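Haloacid dehalogenase domain protein hydrolase (PDB 4OVY) is a putative phosphatase of the haloacid dehalogenase family, probably a metal-dependent hydrolase, that binds a calcium ion in the crystal. Local coordinates at residues 55-59 / 163-167; 61-65 / 80-86. All blocks are in the same frame, centred on the assembly; numbering follows the deposited sequence.

Interaction 1. Residues 55-59 / 163-167; sequences VQLAF and AGIEF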
loop_
_atom_site.group_PDB
_atom_site.type_symbol
_atom_site.label_atom_id
_atom_site.label_comp_id
_atom_site.label_asym_id
_atom_site.label_seq_id
_atom_site.Cartn_x
_atom_site.Cartn_y
_atom_site.Cartn_z
ATOM N N VAL A 55 -20.504 9.054 -5.961
ATOM C CA VAL A 55 -21.099 7.828 -6.478
ATOM C C VAL A 55 -21.258 6.778 -5.374
ATOM O O VAL A 55 -22.250 6.052 -5.353
ATOM C CB VAL A 55 -20.295 7.242 -7.661
ATOM C CG1 VAL A 55 -20.868 5.897 -8.091
ATOM C CG2 VAL A 55 -20.311 8.213 -8.839
ATOM N N GLN A 56 -20.293 6.696 -4.458
ATOM C CA GLN A 56 -20.416 5.762 -3.345
ATOM C C GLN A 56 -21.597 6.106 -2.433
ATOM O O GLN A 56 -22.173 5.210 -1.826
ATOM C CB GLN A 56 -19.128 5.649 -2.536
ATOM C CG GLN A 56 -19.174 4.537 -1.496
ATOM C CD GLN A 56 -17.888 4.395 -0.720
ATOM O OE1 GLN A 56 -16.834 4.840 -1.159
ATOM N NE2 GLN A 56 -17.966 3.759 0.436
ATOM N N LEU A 57 -21.955 7.383 -2.333
ATOM C CA LEU A 57 -23.148 7.763 -1.562
ATOM C C LEU A 57 -24.416 7.249 -2.250
ATOM O O LEU A 57 -25.326 6.738 -1.578
ATOM C CB LEU A 57 -23.195 9.274 -1.308
ATOM C CG LEU A 57 -24.306 9.771 -0.371
ATOM C CD1 LEU A 57 -24.294 9.035 0.964
ATOM C CD2 LEU A 57 -24.180 11.274 -0.166
ATOM N N ALA A 58 -24.468 7.349 -3.583
ATOM C CA ALA A 58 -25.567 6.757 -4.357
ATOM C C ALA A 58 -25.675 5.249 -4.080
ATOM O O ALA A 58 -26.766 4.725 -3.874
ATOM C CB ALA A 58 -25.390 7.017 -5.851
ATOM N N PHE A 59 -24.534 4.563 -4.085
ATOM C CA PHE A 59 -24.468 3.132 -3.760
ATOM C C PHE A 59 -25.009 2.870 -2.354
ATOM O O PHE A 59 -25.876 2.015 -2.167
ATOM C CB PHE A 59 -23.016 2.643 -3.911
ATOM C CG PHE A 59 -22.727 1.311 -3.279
ATOM C CD1 PHE A 59 -23.058 0.127 -3.929
ATOM C CD2 PHE A 59 -22.059 1.236 -2.062
ATOM C CE1 PHE A 59 -22.760 -1.104 -3.366
ATOM C CE2 PHE A 59 -21.764 0.010 -1.489
ATOM C CZ PHE A 59 -22.116 -1.164 -2.136
ATOM N N ALA A 163 -13.000 8.233 -0.680
ATOM C CA ALA A 163 -13.967 7.161 -0.847
ATOM C C ALA A 163 -13.361 5.833 -0.410
ATOM O O ALA A 163 -12.145 5.713 -0.213
ATOM C CB ALA A 163 -14.442 7.081 -2.296
ATOM N N GLY A 164 -14.226 4.842 -0.263
ATOM C CA GLY A 164 -13.815 3.512 0.141
ATOM C C GLY A 164 -12.928 2.851 -0.894
ATOM O O GLY A 164 -13.279 2.765 -2.076
ATOM N N ILE A 165 -11.779 2.376 -0.428
ATOM C CA ILE A 165 -10.816 1.676 -1.257
ATOM C C ILE A 165 -11.478 0.489 -1.979
ATOM O O ILE A 165 -11.251 0.275 -3.170
ATOM C CB ILE A 165 -9.584 1.284 -0.400
ATOM C CG1 ILE A 165 -8.387 0.916 -1.261
ATOM C CG2 ILE A 165 -9.903 0.159 0.574
ATOM C CD1 ILE A 165 -7.155 0.610 -0.435
ATOM N N GLU A 166 -12.352 -0.229 -1.276
ATOM C CA GLU A 166 -13.002 -1.414 -1.827
ATOM C C GLU A 166 -14.214 -1.107 -2.701
ATOM O O GLU A 166 -14.714 -1.986 -3.413
ATOM C CB GLU A 166 -13.369 -2.392 -0.703
ATOM C CG GLU A 166 -12.169 -2.912 0.092
ATOM C CD GLU A 166 -11.021 -3.437 -0.774
ATOM O OE1 GLU A 166 -11.265 -3.988 -1.875
ATOM O OE2 GLU A 166 -9.852 -3.312 -0.349
ATOM N N PHE A 167 -14.689 0.135 -2.660
ATOM C CA PHE A 167 -15.670 0.593 -3.641
ATOM C C PHE A 167 -15.023 0.817 -5.013
ATOM O O PHE A 167 -15.672 0.618 -6.037
ATOM C CB PHE A 167 -16.353 1.880 -3.185
ATOM C CG PHE A 167 -17.426 2.335 -4.115
ATOM C CD1 PHE A 167 -18.639 1.652 -4.174
ATOM C CD2 PHE A 167 -17.221 3.419 -4.963
ATOM C CE1 PHE A 167 -19.632 2.054 -5.047
ATOM C CE2 PHE A 167 -18.212 3.821 -5.841
ATOM C CZ PHE A 167 -19.418 3.141 -5.880
#
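Gln-56 and Phe-167 lie alongside each other, pointing in opposite senses, where helix 55-67 meets the turn after strand 156-161 and the start of helix 165-168. In the haloacid dehalogenase fold, this is consistent with a junction between the helical cap inserted after the first core strand and the Rossmann-like core. The packed part centres on the Phe-167 ring. Gln-56 lies over one face of it in a CH-pi contact, with CB 3.9 Å from the ring centroid. Val-55 arrives at the edge, its CG1 in the ring plane and 3.8 Å from Phe-167 CZ. Phe-59 approaches obliquely, CB lying 3.6 Å from Phe-167 CE1, and the two ring planes are inclined at 49°. Trp-122 of helix 112-125 also packs against Val-55, Phe-59 and Phe-167.

Away from this buried cluster, Glu-166, on the partly exposed side of the short helix, takes no part and turns its carboxylate away from helix 55-67. There, OE2 forms salt bridges with Arg-169 and with Arg-221 of the second subunit.

Gln-56 links the packed rings to the corner of the loop. With CG anti to the backbone N (chi1 -172°) and an extended chain beyond, its amide reaches the N-cap residue Gly-164, beside Ala-163, whose side chain is about 4 Å from that of the calcium ligand Asp-44. Both ends of the buried amide are engaged, NE2 bonding to Thr-103 OG1. At the other end, Gly-164 N donates to Gln-56 OE1 over 2.8 Å at 159°, in the carbonyl plane and on a lone pair.

Interaction 2. Residues 61-65 / 80-86; sequences LDRVR and FRAVIEK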
loop_
_atom_site.group_PDB
_atom_site.type_symbol
_atom_site.label_atom_id
_atom_site.label_comp_id
_atom_site.label_asym_id
_atom_site.label_seq_id
_atom_site.Cartn_x
_atom_site.Cartn_y
_atom_site.Cartn_z
ATOM N N LEU A 61 -26.991 4.664 -0.545
ATOM C CA LEU A 61 -28.434 4.915 -0.576
ATOM C C LEU A 61 -29.227 3.694 -1.046
ATOM O O LEU A 61 -30.226 3.307 -0.418
ATOM C CB LEU A 61 -28.758 6.132 -1.463
ATOM C CG LEU A 61 -28.863 7.487 -0.749
ATOM C CD1 LEU A 61 -27.682 7.778 0.169
ATOM C CD2 LEU A 61 -29.056 8.618 -1.753
ATOM N N ASP A 62 -28.793 3.088 -2.148
ATOM C CA ASP A 62 -29.480 1.902 -2.673
ATOM C C ASP A 62 -29.369 0.729 -1.706
ATOM O O ASP A 62 -30.345 -0.010 -1.487
ATOM C CB ASP A 62 -28.940 1.510 -4.052
ATOM C CG ASP A 62 -29.427 2.433 -5.158
ATOM O OD1 ASP A 62 -30.345 3.248 -4.905
ATOM O OD2 ASP A 62 -28.893 2.339 -6.289
ATOM N N ARG A 63 -28.195 0.570 -1.106
ATOM C CA ARG A 63 -27.983 -0.507 -0.134
ATOM C C ARG A 63 -28.872 -0.340 1.101
ATOM O O ARG A 63 -29.489 -1.299 1.543
ATOM C CB ARG A 63 -26.513 -0.594 0.263
ATOM C CG ARG A 63 -25.584 -0.992 -0.881
ATOM C CD ARG A 63 -25.880 -2.376 -1.429
ATOM N NE ARG A 63 -25.727 -3.409 -0.410
ATOM C CZ ARG A 63 -26.237 -4.632 -0.490
ATOM N NH1 ARG A 63 -26.961 -5.011 -1.541
ATOM N NH2 ARG A 63 -26.024 -5.481 0.505
ATOM N N VAL A 64 -28.944 0.874 1.642
ATOM C CA VAL A 64 -29.811 1.157 2.798
ATOM C C VAL A 64 -31.272 0.866 2.449
ATOM O O VAL A 64 -31.985 0.208 3.210
ATOM C CB VAL A 64 -29.636 2.609 3.303
ATOM C CG1 VAL A 64 -30.760 3.020 4.253
ATOM C CG2 VAL A 64 -28.286 2.764 3.985
ATOM N N ARG A 65 -31.708 1.333 1.284
ATOM C CA ARG A 65 -33.076 1.070 0.832
ATOM C C ARG A 65 -33.378 -0.422 0.735
ATOM O O ARG A 65 -34.452 -0.863 1.133
ATOM C CB ARG A 65 -33.347 1.759 -0.503
ATOM C CG ARG A 65 -33.471 3.263 -0.355
ATOM C CD ARG A 65 -33.998 3.924 -1.611
ATOM N NE ARG A 65 -33.741 5.361 -1.574
ATOM C CZ ARG A 65 -32.768 5.990 -2.234
ATOM N NH1 ARG A 65 -31.924 5.327 -3.028
ATOM N NH2 ARG A 65 -32.644 7.306 -2.106
ATOM N N PHE A 80 -29.472 7.028 8.590
ATOM C CA PHE A 80 -30.377 6.153 7.844
ATOM C C PHE A 80 -31.712 6.829 7.564
ATOM O O PHE A 80 -32.264 6.676 6.477
ATOM C CB PHE A 80 -30.584 4.839 8.595
ATOM C CG PHE A 80 -29.296 4.149 8.936
ATOM C CD1 PHE A 80 -28.630 3.390 7.986
ATOM C CD2 PHE A 80 -28.724 4.299 10.194
ATOM C CE1 PHE A 80 -27.431 2.771 8.293
ATOM C CE2 PHE A 80 -27.524 3.683 10.507
ATOM C CZ PHE A 80 -26.877 2.913 9.555
ATOM N N ARG A 81 -32.207 7.587 8.541
ATOM C CA ARG A 81 -33.430 8.382 8.382
ATOM C C ARG A 81 -33.309 9.303 7.165
ATOM O O ARG A 81 -34.185 9.313 6.288
ATOM C CB ARG A 81 -33.685 9.195 9.661
ATOM C CG ARG A 81 -35.042 9.888 9.758
ATOM C CD ARG A 81 -35.157 11.148 8.909
ATOM N NE ARG A 81 -34.000 12.034 9.047
ATOM C CZ ARG A 81 -33.732 13.069 8.248
ATOM N NH1 ARG A 81 -32.649 13.801 8.470
ATOM N NH2 ARG A 81 -34.534 13.387 7.236
ATOM N N ALA A 82 -32.216 10.063 7.106
ATOM C CA ALA A 82 -31.957 10.957 5.971
ATOM C C ALA A 82 -31.929 10.195 4.649
ATOM O O ALA A 82 -32.462 10.666 3.641
ATOM C CB ALA A 82 -30.646 11.704 6.169
ATOM N N VAL A 83 -31.315 9.014 4.657
ATOM C CA VAL A 83 -31.230 8.187 3.447
ATOM C C VAL A 83 -32.627 7.760 2.994
ATOM O O VAL A 83 -32.986 7.909 1.823
ATOM C CB VAL A 83 -30.347 6.939 3.661
ATOM C CG1 VAL A 83 -30.358 6.053 2.424
ATOM C CG2 VAL A 83 -28.920 7.333 4.015
ATOM N N ILE A 84 -33.413 7.250 3.938
ATOM C CA ILE A 84 -34.766 6.776 3.661
ATOM C C ILE A 84 -35.686 7.907 3.198
ATOM O O ILE A 84 -36.468 7.726 2.262
ATOM C CB ILE A 84 -35.364 6.071 4.897
ATOM C CG1 ILE A 84 -34.629 4.748 5.136
ATOM C CG2 ILE A 84 -36.863 5.826 4.725
ATOM C CD1 ILE A 84 -34.905 4.119 6.485
ATOM N N GLU A 85 -35.593 9.068 3.844
ATOM C CA GLU A 85 -36.437 10.212 3.481
ATOM C C GLU A 85 -35.867 11.048 2.337
ATOM O O GLU A 85 -36.437 12.082 1.988
ATOM C CB GLU A 85 -36.696 11.099 4.701
ATOM C CG GLU A 85 -37.412 10.362 5.821
ATOM C CD GLU A 85 -37.886 11.267 6.937
ATOM O OE1 GLU A 85 -37.518 12.463 6.949
ATOM O OE2 GLU A 85 -38.630 10.770 7.812
ATOM N N LYS A 86 -34.749 10.608 1.760
ATOM C CA LYS A 86 -34.163 11.251 0.583
ATOM C C LYS A 86 -33.757 12.699 0.881
ATOM O O LYS A 86 -33.962 13.594 0.062
ATOM C CB LYS A 86 -35.143 11.193 -0.600
ATOM C CG LYS A 86 -35.739 9.812 -0.851
ATOM C CD LYS A 86 -36.858 9.860 -1.877
ATOM C CE LYS A 86 -37.553 8.513 -1.990
ATOM N NZ LYS A 86 -38.728 8.567 -2.903
#
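Leu-61 meets Val-83 where the helices 55-67 and 80-84 cross nearly perpendicularly, at a signed angle of -96° with their local axes 9.7 Å apart at closest approach. Its CG lies 3.8 Å from Val-83 CG1, and CD1 touches both methyl groups of that valine. One residue on, Asp-62 faces away from the second helix; its OD1 forms a salt bridge with Arg-65 NH1 (3.2 Å), meeting the guanidinium at its edge, in plane, while OD2 bonds to Trp-122.

Val-64 occupies the middle of the crossing. With CG1 anti to the backbone N (chi1 166°), this branch comes to 3.6 Å from Val-83 CG1, whereas CG2 lies at the edge of the Phe-80 ring, 4.1 Å from CD1.

Arg-65 closes the outer, solvent-exposed side. Its extended chain brings NH2 near the helix end, yet Val-83 O is 4.0 Å from that nitrogen, too long for a hydrogen bond. Beside it, Lys-86 ends the helix in a Schellman motif, and its poorly ordered side chain makes only a loose approach through CG.

On the inner side, the pairing is backed by Leu-91 of helix 88-91, which touches Leu-61 and Val-83, and by Leu-102 of helix 95-106, which packs against Val-64 and Phe-80. Trp-74, from the connecting loop, stacks on Phe-80, so the crossing is lined by helices 88-91 and 95-106 and by that loop.

How the interactions relate
Helix 55-67 carries the first segment of both contacts, whose centres lie 15 Å apart. Its N-terminal part, 55-59, serves interaction 1, and the adjoining 61-65 serves interaction 2. Both segments of interaction 2 fall between the two segments of interaction 1 in sequence, because 80-86 follows soon after 61-65, whereas 163-167 is reached only after the further helices and strand 156-161. Interaction 2 is short-range packing within what is probably the helical cap, far from the calcium site. Interaction 1 joins the same helix to the core near the calcium ligand Asp-44, consistent with a cap anchored near the active-site region of a haloacid dehalogenase fold.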